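Local coordinates for protein DNA primase (Aquifex aeolicus, PDB 2AU3) that probably synthesises, as a DnaG-family RNA polymerase, the short RNA primers from which DNA polymerase starts during DNA replication, at residues Lys122-Glu125 with Ala126-Val130; Ile193-Pro196 with Arg197-Ile201; Asp330-Ile333 with Lys334-Lys338; Leu363-Lys366 with Thr367-Phe370. All blocks are in the same frame, centred on the assembly; numbering follows the deposited sequence.

Interaction 1: residues Lys122-Glu125 with Ala126-Val130; sequences KNRE and ASEYV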
loop_
_atom_site.group_PDB
_atom_site.type_symbol
_atom_site.label_atom_id
_atom_site.label_comp_id
_atom_site.label_asym_id
_atom_site.label_seq_id
_atom_site.Cartn_x
_atom_site.Cartn_y
_atom_site.Cartn_z
ATOM N N LYS A 122 6.102 9.455 -19.472
ATOM C CA LYS A 122 6.039 9.812 -20.875
ATOM C C LYS A 122 4.704 10.431 -21.323
ATOM O O LYS A 122 4.658 11.109 -22.351
ATOM C CB LYS A 122 6.372 8.595 -21.731
ATOM C CG LYS A 122 7.859 8.257 -21.742
ATOM C CD LYS A 122 8.346 7.950 -23.169
ATOM C CE LYS A 122 9.756 7.376 -23.169
ATOM N NZ LYS A 122 9.767 5.873 -23.079
ATOM N N ASN A 123 3.626 10.188 -20.572
ATOM C CA ASN A 123 2.316 10.712 -20.935
ATOM C C ASN A 123 1.999 11.979 -20.152
ATOM O O ASN A 123 1.860 11.945 -18.928
ATOM C CB ASN A 123 1.219 9.676 -20.697
ATOM C CG ASN A 123 -0.129 10.124 -21.232
ATOM O OD1 ASN A 123 -0.865 10.840 -20.561
ATOM N ND2 ASN A 123 -0.449 9.721 -22.462
ATOM N N ARG A 124 1.885 13.091 -20.866
ATOM C CA ARG A 124 1.702 14.389 -20.227
ATOM C C ARG A 124 0.352 14.528 -19.520
ATOM O O ARG A 124 0.265 15.130 -18.455
ATOM C CB ARG A 124 1.890 15.507 -21.241
ATOM C CG ARG A 124 2.160 16.872 -20.619
ATOM C CD ARG A 124 2.474 17.946 -21.643
ATOM N NE ARG A 124 2.197 19.296 -21.149
ATOM C CZ ARG A 124 2.218 20.382 -21.915
ATOM N NH1 ARG A 124 2.498 20.271 -23.214
ATOM N NH2 ARG A 124 1.967 21.576 -21.384
ATOM N N GLU A 125 -0.697 13.973 -20.117
ATOM C CA GLU A 125 -2.034 14.071 -19.548
ATOM C C GLU A 125 -2.150 13.283 -18.251
ATOM O O GLU A 125 -2.639 13.806 -17.252
ATOM C CB GLU A 125 -3.113 13.635 -20.549
ATOM C CG GLU A 125 -3.013 14.295 -21.931
ATOM C CD GLU A 125 -2.003 13.611 -22.849
ATOM O OE1 GLU A 125 -2.291 12.490 -23.338
ATOM O OE2 GLU A 125 -0.913 14.191 -23.083
ATOM N N ALA A 126 -1.698 12.029 -18.267
ATOM C CA ALA A 126 -1.706 11.220 -17.064
ATOM C C ALA A 126 -0.915 11.883 -15.934
ATOM O O ALA A 126 -1.380 11.919 -14.809
ATOM C CB ALA A 126 -1.167 9.811 -17.347
ATOM N N SER A 127 0.279 12.389 -16.247
ATOM C CA SER A 127 1.170 12.956 -15.234
ATOM C C SER A 127 0.517 14.193 -14.634
ATOM O O SER A 127 0.389 14.306 -13.404
ATOM C CB SER A 127 2.533 13.338 -15.828
ATOM O OG SER A 127 3.287 12.195 -16.155
ATOM N N GLU A 128 0.071 15.097 -15.508
ATOM C CA GLU A 128 -0.619 16.308 -15.048
ATOM C C GLU A 128 -1.878 15.957 -14.288
ATOM O O GLU A 128 -2.199 16.607 -13.279
ATOM C CB GLU A 128 -0.931 17.275 -16.201
ATOM C CG GLU A 128 0.303 17.787 -16.928
ATOM C CD GLU A 128 0.020 18.975 -17.855
ATOM O OE1 GLU A 128 -1.167 19.348 -18.046
ATOM O OE2 GLU A 128 0.998 19.550 -18.378
ATOM N N TYR A 129 -2.587 14.918 -14.724
ATOM C CA TYR A 129 -3.782 14.516 -13.991
ATOM C C TYR A 129 -3.415 14.229 -12.555
ATOM O O TYR A 129 -3.924 14.876 -11.652
ATOM C CB TYR A 129 -4.483 13.300 -14.609
ATOM C CG TYR A 129 -5.603 12.747 -13.738
ATOM C CD1 TYR A 129 -6.902 13.277 -13.801
ATOM C CD2 TYR A 129 -5.363 11.710 -12.840
ATOM C CE1 TYR A 129 -7.926 12.782 -12.992
ATOM C CE2 TYR A 129 -6.379 11.200 -12.035
ATOM C CZ TYR A 129 -7.662 11.742 -12.119
ATOM O OH TYR A 129 -8.659 11.239 -11.297
ATOM N N VAL A 130 -2.508 13.272 -12.353
ATOM C CA VAL A 130 -2.110 12.833 -11.008
ATOM C C VAL A 130 -1.739 14.033 -10.159
ATOM O O VAL A 130 -2.174 14.155 -9.018
ATOM C CB VAL A 130 -0.903 11.879 -11.069
ATOM C CG1 VAL A 130 -0.278 11.680 -9.655
ATOM C CG2 VAL A 130 -1.321 10.545 -11.674
#

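Interaction 2: residues Ile193-Pro196 with Arg197-Ile201; sequences IKDP and RGRVI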
loop_
_atom_site.group_PDB
_atom_site.type_symbol
_atom_site.label_atom_id
_atom_site.label_comp_id
_atom_site.label_asym_id
_atom_site.label_seq_id
_atom_site.Cartn_x
_atom_site.Cartn_y
_atom_site.Cartn_z
ATOM N N ILE A 193 -0.038 -2.463 -6.150
ATOM C CA ILE A 193 -0.405 -2.995 -4.855
ATOM C C ILE A 193 0.722 -3.904 -4.417
ATOM O O ILE A 193 1.094 -4.833 -5.155
ATOM C CB ILE A 193 -1.713 -3.782 -4.962
ATOM C CG1 ILE A 193 -2.854 -2.850 -5.411
ATOM C CG2 ILE A 193 -2.010 -4.468 -3.635
ATOM C CD1 ILE A 193 -4.222 -3.524 -5.566
ATOM N N LYS A 194 1.305 -3.594 -3.253
ATOM C CA LYS A 194 2.441 -4.343 -2.713
ATOM C C LYS A 194 2.035 -5.124 -1.485
ATOM O O LYS A 194 1.226 -4.647 -0.687
ATOM C CB LYS A 194 3.600 -3.403 -2.336
ATOM C CG LYS A 194 4.159 -2.649 -3.547
ATOM C CD LYS A 194 5.280 -1.689 -3.209
ATOM C CE LYS A 194 5.694 -0.895 -4.464
ATOM N NZ LYS A 194 7.046 -0.289 -4.317
ATOM N N ASP A 195 2.638 -6.293 -1.283
ATOM C CA ASP A 195 2.438 -6.996 -0.026
ATOM C C ASP A 195 3.196 -6.279 1.096
ATOM O O ASP A 195 3.966 -5.376 0.807
ATOM C CB ASP A 195 2.806 -8.484 -0.150
ATOM C CG ASP A 195 4.268 -8.729 -0.421
ATOM O OD1 ASP A 195 5.129 -7.832 -0.219
ATOM O OD2 ASP A 195 4.654 -9.850 -0.836
ATOM N N PRO A 196 3.006 -6.667 2.362
ATOM C CA PRO A 196 3.678 -5.966 3.470
ATOM C C PRO A 196 5.209 -5.918 3.362
ATOM O O PRO A 196 5.813 -5.082 4.042
ATOM C CB PRO A 196 3.242 -6.767 4.702
ATOM C CG PRO A 196 1.917 -7.309 4.311
ATOM C CD PRO A 196 2.116 -7.732 2.862
ATOM N N ARG A 197 5.817 -6.775 2.530
ATOM C CA ARG A 197 7.269 -6.755 2.322
ATOM C C ARG A 197 7.714 -5.984 1.058
ATOM O O ARG A 197 8.879 -5.945 0.728
ATOM C CB ARG A 197 7.849 -8.194 2.341
ATOM C CG ARG A 197 7.303 -9.123 1.240
ATOM C CD ARG A 197 7.859 -10.559 1.260
ATOM N NE ARG A 197 9.229 -10.617 1.781
ATOM C CZ ARG A 197 9.742 -11.641 2.465
ATOM N NH1 ARG A 197 9.009 -12.730 2.712
ATOM N NH2 ARG A 197 10.996 -11.583 2.903
ATOM N N GLY A 198 6.778 -5.340 0.374
ATOM C CA GLY A 198 7.141 -4.505 -0.743
ATOM C C GLY A 198 7.120 -5.187 -2.095
ATOM O O GLY A 198 7.498 -4.564 -3.067
ATOM N N ARG A 199 6.689 -6.449 -2.168
ATOM C CA ARG A 199 6.611 -7.101 -3.484
ATOM C C ARG A 199 5.332 -6.695 -4.162
ATOM O O ARG A 199 4.236 -6.787 -3.573
ATOM C CB ARG A 199 6.648 -8.619 -3.382
ATOM C CG ARG A 199 7.964 -9.180 -2.913
ATOM C CD ARG A 199 8.011 -10.715 -3.001
ATOM N NE ARG A 199 6.804 -11.311 -2.418
ATOM C CZ ARG A 199 6.554 -12.614 -2.377
ATOM N NH1 ARG A 199 7.430 -13.471 -2.892
ATOM N NH2 ARG A 199 5.427 -13.060 -1.818
ATOM N N VAL A 200 5.460 -6.245 -5.398
ATOM C CA VAL A 200 4.289 -5.926 -6.197
ATOM C C VAL A 200 3.510 -7.228 -6.430
ATOM O O VAL A 200 4.060 -8.202 -6.953
ATOM C CB VAL A 200 4.693 -5.275 -7.524
ATOM C CG1 VAL A 200 3.457 -5.135 -8.441
ATOM C CG2 VAL A 200 5.298 -3.907 -7.258
ATOM N N ILE A 201 2.252 -7.265 -5.997
ATOM C CA ILE A 201 1.434 -8.459 -6.158
ATOM C C ILE A 201 0.270 -8.227 -7.124
ATOM O O ILE A 201 -0.434 -9.166 -7.472
ATOM C CB ILE A 201 0.913 -8.995 -4.795
ATOM C CG1 ILE A 201 0.158 -7.896 -4.011
ATOM C CG2 ILE A 201 2.061 -9.598 -3.982
ATOM C CD1 ILE A 201 -0.668 -8.456 -2.850
HETATM O O HOH W 1 8.736 -2.223 -3.552
#

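Interaction 3: residues Asp330-Ile333 with Lys334-Lys338; sequences DEFI and KEFGK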
loop_
_atom_site.group_PDB
_atom_site.type_symbol
_atom_site.label_atom_id
_atom_site.label_comp_id
_atom_site.label_asym_id
_atom_site.label_seq_id
_atom_site.Cartn_x
_atom_site.Cartn_y
_atom_site.Cartn_z
ATOM N N ASP A 330 -8.925 14.990 1.432
ATOM C CA ASP A 330 -8.361 15.866 0.415
ATOM C C ASP A 330 -8.861 17.323 0.571
ATOM O O ASP A 330 -8.058 18.251 0.643
ATOM C CB ASP A 330 -8.751 15.314 -0.956
ATOM C CG ASP A 330 -8.434 16.243 -2.063
ATOM O OD1 ASP A 330 -7.309 16.833 -2.083
ATOM O OD2 ASP A 330 -9.253 16.439 -2.977
ATOM N N GLU A 331 -10.183 17.493 0.658
ATOM C CA GLU A 331 -10.809 18.818 0.771
ATOM C C GLU A 331 -10.511 19.474 2.107
ATOM O O GLU A 331 -10.303 20.689 2.181
ATOM C CB GLU A 331 -12.329 18.712 0.559
ATOM C CG GLU A 331 -12.736 18.303 -0.864
ATOM C CD GLU A 331 -12.472 19.381 -1.915
ATOM O OE1 GLU A 331 -11.915 20.465 -1.577
ATOM O OE2 GLU A 331 -12.801 19.135 -3.109
ATOM N N PHE A 332 -10.518 18.673 3.177
ATOM C CA PHE A 332 -10.107 19.189 4.486
ATOM C C PHE A 332 -8.684 19.763 4.451
ATOM O O PHE A 332 -8.439 20.894 4.889
ATOM C CB PHE A 332 -10.240 18.141 5.597
ATOM C CG PHE A 332 -10.048 18.724 6.978
ATOM C CD1 PHE A 332 -11.132 19.135 7.734
ATOM C CD2 PHE A 332 -8.777 18.927 7.484
ATOM C CE1 PHE A 332 -10.951 19.691 8.994
ATOM C CE2 PHE A 332 -8.583 19.488 8.714
ATOM C CZ PHE A 332 -9.669 19.865 9.488
ATOM N N ILE A 333 -7.752 18.992 3.904
ATOM C CA ILE A 333 -6.365 19.461 3.782
ATOM C C ILE A 333 -6.275 20.695 2.919
ATOM O O ILE A 333 -5.559 21.653 3.277
ATOM C CB ILE A 333 -5.443 18.368 3.189
ATOM C CG1 ILE A 333 -5.197 17.261 4.210
ATOM C CG2 ILE A 333 -4.079 18.986 2.745
ATOM C CD1 ILE A 333 -4.697 15.929 3.541
ATOM N N LYS A 334 -7.005 20.722 1.795
ATOM C CA LYS A 334 -6.922 21.911 0.928
ATOM C C LYS A 334 -7.373 23.191 1.633
ATOM O O LYS A 334 -6.759 24.241 1.456
ATOM C CB LYS A 334 -7.661 21.721 -0.390
ATOM C CG LYS A 334 -6.841 20.878 -1.423
ATOM C CD LYS A 334 -7.443 20.857 -2.828
ATOM C CE LYS A 334 -8.894 20.431 -2.844
ATOM N NZ LYS A 334 -9.034 18.953 -2.677
ATOM N N GLU A 335 -8.432 23.096 2.442
ATOM C CA GLU A 335 -9.031 24.296 3.042
ATOM C C GLU A 335 -8.311 24.717 4.319
ATOM O O GLU A 335 -8.072 25.906 4.563
ATOM C CB GLU A 335 -10.535 24.102 3.314
ATOM C CG GLU A 335 -11.172 25.302 4.000
ATOM C CD GLU A 335 -12.697 25.313 3.959
ATOM O OE1 GLU A 335 -13.301 24.385 3.385
ATOM O OE2 GLU A 335 -13.290 26.269 4.511
ATOM N N PHE A 336 -7.963 23.727 5.134
ATOM C CA PHE A 336 -7.425 23.988 6.471
ATOM C C PHE A 336 -5.923 23.686 6.640
ATOM O O PHE A 336 -5.312 24.109 7.613
ATOM C CB PHE A 336 -8.266 23.221 7.502
ATOM C CG PHE A 336 -9.757 23.552 7.436
ATOM C CD1 PHE A 336 -10.210 24.803 7.832
ATOM C CD2 PHE A 336 -10.687 22.614 6.970
ATOM C CE1 PHE A 336 -11.579 25.127 7.780
ATOM C CE2 PHE A 336 -12.061 22.914 6.927
ATOM C CZ PHE A 336 -12.503 24.195 7.339
ATOM N N GLY A 337 -5.341 22.938 5.715
ATOM C CA GLY A 337 -3.900 22.638 5.779
ATOM C C GLY A 337 -3.567 21.333 6.499
ATOM O O GLY A 337 -4.293 20.894 7.405
ATOM N N LYS A 338 -2.446 20.727 6.106
ATOM C CA LYS A 338 -1.995 19.459 6.672
ATOM C C LYS A 338 -1.852 19.471 8.182
ATOM O O LYS A 338 -2.071 18.471 8.822
ATOM C CB LYS A 338 -0.653 19.021 6.014
ATOM C CG LYS A 338 0.530 19.903 6.381
ATOM C CD LYS A 338 1.826 19.488 5.679
ATOM C CE LYS A 338 2.914 20.568 5.788
ATOM N NZ LYS A 338 3.800 20.576 4.569
#

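Interaction 4: residues Leu363-Lys366 with Thr367-Phe370; sequences LEEK and TREF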
loop_
_atom_site.group_PDB
_atom_site.type_symbol
_atom_site.label_atom_id
_atom_site.label_comp_id
_atom_site.label_asym_id
_atom_site.label_seq_id
_atom_site.Cartn_x
_atom_site.Cartn_y
_atom_site.Cartn_z
ATOM N N LEU A 363 -29.113 8.926 26.010
ATOM C CA LEU A 363 -28.726 7.750 26.781
ATOM C C LEU A 363 -29.191 6.450 26.117
ATOM O O LEU A 363 -28.442 5.469 26.066
ATOM C CB LEU A 363 -29.208 7.833 28.237
ATOM C CG LEU A 363 -28.495 6.882 29.215
ATOM C CD1 LEU A 363 -26.992 7.108 29.204
ATOM C CD2 LEU A 363 -29.054 6.986 30.642
ATOM N N GLU A 364 -30.415 6.465 25.595
ATOM C CA GLU A 364 -31.002 5.301 24.932
ATOM C C GLU A 364 -30.163 4.814 23.758
ATOM O O GLU A 364 -29.792 3.649 23.698
ATOM C CB GLU A 364 -32.412 5.617 24.438
ATOM C CG GLU A 364 -33.478 5.534 25.514
ATOM C CD GLU A 364 -33.674 4.122 26.041
ATOM O OE1 GLU A 364 -32.991 3.183 25.539
ATOM O OE2 GLU A 364 -34.518 3.952 26.957
ATOM N N GLU A 365 -29.875 5.712 22.821
ATOM C CA GLU A 365 -29.164 5.334 21.607
ATOM C C GLU A 365 -27.698 5.065 21.911
ATOM O O GLU A 365 -27.101 4.174 21.331
ATOM C CB GLU A 365 -29.312 6.418 20.534
ATOM C CG GLU A 365 -28.918 5.993 19.122
ATOM C CD GLU A 365 -29.724 4.813 18.585
ATOM O OE1 GLU A 365 -30.928 4.686 18.936
ATOM O OE2 GLU A 365 -29.149 4.015 17.798
ATOM N N LYS A 366 -27.142 5.823 22.848
ATOM C CA LYS A 366 -25.719 5.750 23.158
ATOM C C LYS A 366 -25.387 4.501 23.975
ATOM O O LYS A 366 -24.281 3.959 23.882
ATOM C CB LYS A 366 -25.248 7.013 23.889
ATOM C CG LYS A 366 -25.196 8.289 23.020
ATOM C CD LYS A 366 -23.919 8.360 22.188
ATOM C CE LYS A 366 -23.473 9.781 21.961
ATOM N NZ LYS A 366 -22.291 9.843 21.060
ATOM N N THR A 367 -26.343 4.054 24.786
ATOM C CA THR A 367 -26.186 2.809 25.529
ATOM C C THR A 367 -26.162 1.656 24.538
ATOM O O THR A 367 -25.373 0.725 24.683
ATOM C CB THR A 367 -27.333 2.619 26.528
ATOM O OG1 THR A 367 -27.194 3.552 27.605
ATOM C CG2 THR A 367 -27.232 1.238 27.216
ATOM N N ARG A 368 -27.032 1.734 23.526
ATOM C CA ARG A 368 -27.111 0.708 22.489
ATOM C C ARG A 368 -25.757 0.514 21.824
ATOM O O ARG A 368 -25.287 -0.619 21.664
ATOM C CB ARG A 368 -28.132 1.116 21.428
ATOM C CG ARG A 368 -29.137 0.041 21.124
ATOM C CD ARG A 368 -29.267 -0.269 19.631
ATOM N NE ARG A 368 -30.373 0.479 19.047
ATOM C CZ ARG A 368 -30.850 0.302 17.826
ATOM N NH1 ARG A 368 -30.322 -0.597 16.999
ATOM N NH2 ARG A 368 -31.864 1.044 17.436
ATOM N N GLU A 369 -25.137 1.638 21.447
ATOM C CA GLU A 369 -23.860 1.629 20.738
ATOM C C GLU A 369 -22.781 1.086 21.646
ATOM O O GLU A 369 -22.059 0.178 21.277
ATOM C CB GLU A 369 -23.477 3.044 20.297
ATOM C CG GLU A 369 -23.998 3.445 18.926
ATOM C CD GLU A 369 -23.121 4.508 18.262
ATOM O OE1 GLU A 369 -22.895 5.577 18.894
ATOM O OE2 GLU A 369 -22.665 4.274 17.114
ATOM N N PHE A 370 -22.705 1.647 22.844
ATOM C CA PHE A 370 -21.726 1.226 23.845
ATOM C C PHE A 370 -21.765 -0.281 24.104
ATOM O O PHE A 370 -20.724 -0.958 24.044
ATOM C CB PHE A 370 -21.954 1.979 25.145
ATOM C CG PHE A 370 -20.891 1.737 26.187
ATOM C CD1 PHE A 370 -19.726 2.490 26.197
ATOM C CD2 PHE A 370 -21.075 0.787 27.185
ATOM C CE1 PHE A 370 -18.748 2.274 27.180
ATOM C CE2 PHE A 370 -20.101 0.570 28.156
ATOM C CZ PHE A 370 -18.942 1.305 28.142
#

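Interaction 1: residues Lys122-Glu125 with Ala126-Val130
N123 caps the start of helix 124-132 by presenting its amide oxygen to the backbone of A126. From CB, which lies 4.1 Å from the methyl CB of A126, the side chain turns with CG anti to the backbone N (chi1 -173°). CG passes 3.9 Å from A126 N and 4.0 Å from A126 CB, and OD1 comes over the first turn. There OD1 accepts from A126 N at 2.7 Å; the bond is almost straight, 174° at the hydrogen, with the donor in the carbonyl plane of the amide. The same oxygen also brushes A126 CB at 3.4 Å. The backbone carbonyl of N123 continues the pattern by accepting from S127 N, while S127 OG lies 3.1 Å from N123 O. An alanine in place of N123 would probably leave A126 N-H without its side-chain acceptor and the helix start uncapped.

Farther round the surface, R124 reaches E128 one turn on. Its chain is extended from CG to NE, and NE donates to E128 OE2 at 3.0 Å in a salt bridge. The oxygen lies at the edge of the guanidinium, close to its plane, yet it is approached from above its own carboxylate plane, the two groups being turned 73° apart. On the inner side, Y147 of strand 146-147 packs against N123 and A126. The chemistry is that of an N-terminal helix cap backed by an i to i+4 ion pair: one amide oxygen satisfies a first-turn N-H, and opposite charges meet across the first turn.

Interaction 2: residues Ile193-Pro196 with Arg197-Ile201
The guanidinium of R199 meets the carboxylate of D195 edge on, with the two planes nearly coplanar at 25°. NE of R199 donates to D195 OD2 at 3.0 Å, on its syn side, and NH2 bonds it weakly; R199 also has a cation-pi contact with Y106. OD1 is met from above the carboxylate plane by R199 N at 2.9 Å and weakly by R197 N. CG of D195 sits between its backbone N and carbonyl carbon (chi1 65°), which folds the carboxylate back over the turn to take these donors.

K194 runs extended past G198 and V200, its CG 4.1 Å from V200 CG2. A water bridges its NZ to G198 O, and D144 pairs with it in a salt bridge. The side chains of I193 and I201 cross at about a right angle.

G198 N returns to D195 O at 2.8 Å, closing the turn, and I201 N to I193 O and D195 N to R199 O flank the non-hydrogen-bonded pair K194 and V200. The positive phi of G198 (93°), where a CB would jam against the preceding carbonyl O, completes a type I turn with a G1 bulge in the antiparallel hairpin of strands 188-194 and 200-207.

Interaction 3: residues Asp330-Ile333 with Lys334-Lys338
Aromatic contact joins F332 to F336 one turn later. CD2 of F336 lies over one face of the F332 ring, offset toward its rim and 3.6 Å from F332 CE1. The rings are oblique, their centroids 4.8 Å apart and planes at 45°, while F336 CB makes a CH-pi contact over the same ring. The chi1 of F332 (-170°) sets CG beside the carbonyl carbon, from where the ring can meet F336.

Ionic contacts gather on K334. Its chain bends twice near the tip, carrying NZ back toward the carboxylates of D330 and E331 in a salt-bridge network, though the pairing with D330 is doubtful in detail because NZ is modelled too close to it. D330 OD1 has a salt bridge to R258, and the side chain of D330 lies about 8 Å from that of D295, a predicted magnesium ligand.

Backbone bonds follow the helix: F336 N donates to F332 O at 2.9 Å, and G337 N to I333 O at 2.8 Å closes its last turn. G337 then leaves helical geometry with positive phi (93°) and occupies the N-cap position of helix 338-347.

Helix 329-336 rests on helix 253-261, where I333 touches R258 and L259, and on helix 338-347, where L341 receives both F332 and I333.

Interaction 4: residues Leu363-Lys366 with Thr367-Phe370
Helix 363-374, within the helical domain of DnaG primase, contains this contact, in which a threonine hydroxyl bonds back to the carbonyl one turn earlier. T367 OG1 donates to L363 O at 2.8 Å, and T367 N reaches the same oxygen, also at 2.8 Å, from the opposite face of its plane, so two bonds grip one carbonyl. The hydroxyl is placed there because OG1 lies beside the backbone N, anti to the carbonyl carbon (chi1 -71°). L363 CD1 comes within 3.9 Å of T367 OG1. Replacing T367 by a valine would probably leave L363 O with a single helical bond and the buried hydroxyl's grip on the first turn lost.

On the outer side, OE2 of E365 lies over one face of the R368 guanidinium. It stands 3.9 Å from R368 NE, well out of the guanidinium plane, so this long salt bridge is an attraction of charges alone, with no N-H aimed at the oxygen. The backbone ladder continues with F370 N to K366 O at 3.0 Å. K366 sends NZ away to T358 OG1.

The inner side faces two other helices. F370 stacks on F390 and touches L386 of helix 380-394, while L355 of helix 351-358 meets K366, E369 and F370; T367 also lies against F390, and L363 against Y394.

From the N terminus, the four contacts follow one another in series, none nesting within or crossing another, and each joins directly consecutive segments. Interaction 1 fixes the start of helix 124-132, just after helix 101-122. Interaction 2 closes the hairpin between strands 188-194 and 200-207; both lie in the N-terminal part of the catalytic core, their centres about 24 Å apart. Interaction 3 then marks the passage from helix 329-336 to helix 338-347, its nearest atoms about 9 Å from those of interaction 1. Interaction 4 lies in the DnaG helical domain near the end of this construct, its centre about 50 Å from that of interaction 1. No two of them touch.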